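Long-range contact in microtubule-associated protein 1A/1B, light chain 3 (Trypanosoma brucei brucei, PDB 3W1Y), which belongs to the ATG8 family of ubiquitin-like autophagy proteins and probably binds phosphatidylethanolamine, the lipid to which its relatives are joined on membranes: residues Pro35-Pro40 / Cys67-Leu72. Residues are numbered along the deposited sequence; the frame is centred on the assembly and turned at random.
Sequences PILCEP and CNKFLL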
loop_
_atom_site.group_PDB
_atom_site.type_symbol
_atom_site.label_atom_id
_atom_site.label_comp_id
_atom_site.label_asym_id
_atom_site.label_seq_id
_atom_site.Cartn_x
_atom_site.Cartn_y
_atom_site.Cartn_z
ATOM N N PRO A 35 -4.463 -18.893 5.245
ATOM C CA PRO A 35 -2.998 -19.062 5.200
ATOM C C PRO A 35 -2.395 -18.485 3.919
ATOM O O PRO A 35 -2.814 -18.819 2.814
ATOM C CB PRO A 35 -2.800 -20.575 5.296
ATOM C CG PRO A 35 -4.111 -21.173 4.781
ATOM C CD PRO A 35 -5.201 -20.134 4.917
ATOM N N ILE A 36 -1.394 -17.627 4.096
ATOM C CA ILE A 36 -0.832 -16.837 3.042
ATOM C C ILE A 36 0.679 -17.071 2.992
ATOM O O ILE A 36 1.365 -17.036 4.016
ATOM C CB ILE A 36 -1.129 -15.338 3.273
ATOM C CG1 ILE A 36 -2.635 -15.110 3.420
ATOM C CG2 ILE A 36 -0.514 -14.446 2.153
ATOM C CD1 ILE A 36 -3.009 -13.698 3.927
ATOM N N LEU A 37 1.185 -17.335 1.789
ATOM C CA LEU A 37 2.614 -17.514 1.594
ATOM C C LEU A 37 3.080 -16.380 0.684
ATOM O O LEU A 37 2.618 -16.299 -0.447
ATOM C CB LEU A 37 2.865 -18.909 0.979
ATOM C CG LEU A 37 4.280 -19.503 0.869
ATOM C CD1 LEU A 37 5.132 -18.652 -0.066
ATOM C CD2 LEU A 37 4.919 -19.632 2.223
ATOM N N CYS A 38 3.922 -15.465 1.195
ATOM C CA CYS A 38 4.464 -14.353 0.376
ATOM C C CYS A 38 5.912 -14.523 0.060
ATOM O O CYS A 38 6.695 -14.835 0.947
ATOM C CB CYS A 38 4.332 -12.968 1.034
ATOM S SG CYS A 38 2.869 -12.771 1.845
ATOM N N GLU A 39 6.248 -14.304 -1.206
ATOM C CA GLU A 39 7.613 -14.321 -1.683
ATOM C C GLU A 39 7.852 -13.084 -2.534
ATOM O O GLU A 39 6.918 -12.575 -3.153
ATOM C CB GLU A 39 7.904 -15.562 -2.529
ATOM C CG GLU A 39 7.843 -16.863 -1.746
ATOM C CD GLU A 39 8.212 -18.067 -2.604
ATOM O OE1 GLU A 39 8.386 -17.952 -3.829
ATOM O OE2 GLU A 39 8.315 -19.153 -2.054
ATOM N N PRO A 40 9.111 -12.622 -2.586
ATOM C CA PRO A 40 9.439 -11.474 -3.436
ATOM C C PRO A 40 9.091 -11.732 -4.913
ATOM O O PRO A 40 9.154 -12.867 -5.390
ATOM C CB PRO A 40 10.946 -11.283 -3.255
ATOM C CG PRO A 40 11.329 -12.098 -2.080
ATOM C CD PRO A 40 10.284 -13.177 -1.890
ATOM N N CYS A 67 10.801 -15.292 2.464
ATOM C CA CYS A 67 9.487 -15.913 2.426
ATOM C C CYS A 67 8.800 -15.715 3.763
ATOM O O CYS A 67 9.307 -16.162 4.791
ATOM C CB CYS A 67 9.613 -17.405 2.114
ATOM S SG CYS A 67 8.096 -18.338 2.252
ATOM N N ASN A 68 7.651 -15.040 3.729
ATOM C CA ASN A 68 6.855 -14.752 4.905
ATOM C C ASN A 68 5.467 -15.403 4.785
ATOM O O ASN A 68 4.817 -15.323 3.740
ATOM C CB ASN A 68 6.717 -13.240 5.075
ATOM C CG ASN A 68 8.036 -12.568 5.405
ATOM O OD1 ASN A 68 8.504 -12.635 6.538
ATOM N ND2 ASN A 68 8.630 -11.906 4.427
ATOM N N LYS A 69 5.052 -16.069 5.855
ATOM C CA LYS A 69 3.747 -16.675 5.967
ATOM C C LYS A 69 2.901 -15.872 6.924
ATOM O O LYS A 69 3.402 -15.311 7.896
ATOM C CB LYS A 69 3.855 -18.067 6.554
ATOM C CG LYS A 69 4.599 -19.065 5.703
ATOM C CD LYS A 69 4.916 -20.234 6.600
ATOM C CE LYS A 69 5.378 -21.392 5.808
ATOM N NZ LYS A 69 5.926 -22.428 6.716
ATOM N N PHE A 70 1.605 -15.826 6.656
ATOM C CA PHE A 70 0.662 -15.122 7.516
ATOM C C PHE A 70 -0.532 -16.032 7.679
ATOM O O PHE A 70 -0.769 -16.873 6.852
ATOM C CB PHE A 70 0.229 -13.780 6.874
ATOM C CG PHE A 70 1.345 -12.784 6.732
ATOM C CD1 PHE A 70 2.244 -12.864 5.677
ATOM C CD2 PHE A 70 1.525 -11.776 7.674
ATOM C CE1 PHE A 70 3.310 -11.947 5.560
ATOM C CE2 PHE A 70 2.580 -10.864 7.552
ATOM C CZ PHE A 70 3.465 -10.957 6.483
ATOM N N LEU A 71 -1.279 -15.837 8.760
ATOM C CA LEU A 71 -2.556 -16.482 8.968
ATOM C C LEU A 71 -3.541 -15.390 9.381
ATOM O O LEU A 71 -3.556 -14.942 10.524
ATOM C CB LEU A 71 -2.406 -17.567 10.036
ATOM C CG LEU A 71 -3.597 -18.484 10.290
ATOM C CD1 LEU A 71 -4.044 -19.200 9.006
ATOM C CD2 LEU A 71 -3.267 -19.509 11.422
ATOM N N LEU A 72 -4.343 -14.911 8.441
ATOM C CA LEU A 72 -5.118 -13.705 8.715
ATOM C C LEU A 72 -6.608 -13.960 8.621
ATOM O O LEU A 72 -7.037 -14.870 7.889
ATOM C CB LEU A 72 -4.685 -12.571 7.783
ATOM C CG LEU A 72 -3.240 -12.058 7.936
ATOM C CD1 LEU A 72 -2.951 -10.919 6.959
ATOM C CD2 LEU A 72 -2.930 -11.604 9.406
#
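In the ubiquitin-like sheet of this ATG8-family protein, strand 33-40 runs antiparallel to strand 68-73, which forms one border of the sheet within the chain; on its far flank strand 33-40 pairs in parallel with strand 126-133. Two hydrogen-bonded pairs, Ile-36 with Phe-70 and Cys-38 with Asn-68, zip the backbones together. Around the first, Ile-36 N gives to Phe-70 O and Phe-70 N to Ile-36 O, each at 2.9 Å. Around the second, Cys-38 N reaches Asn-68 O at 2.7 Å in a nearly straight bond (167° at the hydrogen), while Asn-68 N lies in the carbonyl plane of Cys-38 O. CA-H...O contacts reinforce this ladder, among them Lys-69 CA to Ile-36 O at 3.1 Å. Ile-36, Cys-38, Asn-68 and Phe-70 share one face, turned toward helix 78-88. There the Cys-38 sulfur sits obliquely beside the Phe-70 ring, SG 3.8 Å from CE1; Phe-81 meets the same ring edge-to-face, and Arg-88 makes a cation-pi contact with it. Farther along, Ile-36 CD1 and Leu-72 CD1 touch at 4.1 Å, their side chains crossing at about a right angle, with Leu-112 of helix 112-119 against both. Pro-35, Leu-37, Lys-69 and Leu-71 occupy the opposite face. Leu-71 brings CD1 over the Pro-35 ring, 3.8 Å from its N. The extended Lys-69 chain leads away from the strand pair to a salt bridge with Glu-22 of helix 16-29, so its aliphatic part does the packing here: CG lies 3.5 Å from Leu-37 CD2. With CG anti to the backbone N (chi1 -169°), Leu-37 also carries that methyl to the Cys-67 sulfur, where CD2 and SG meet at 3.4 Å.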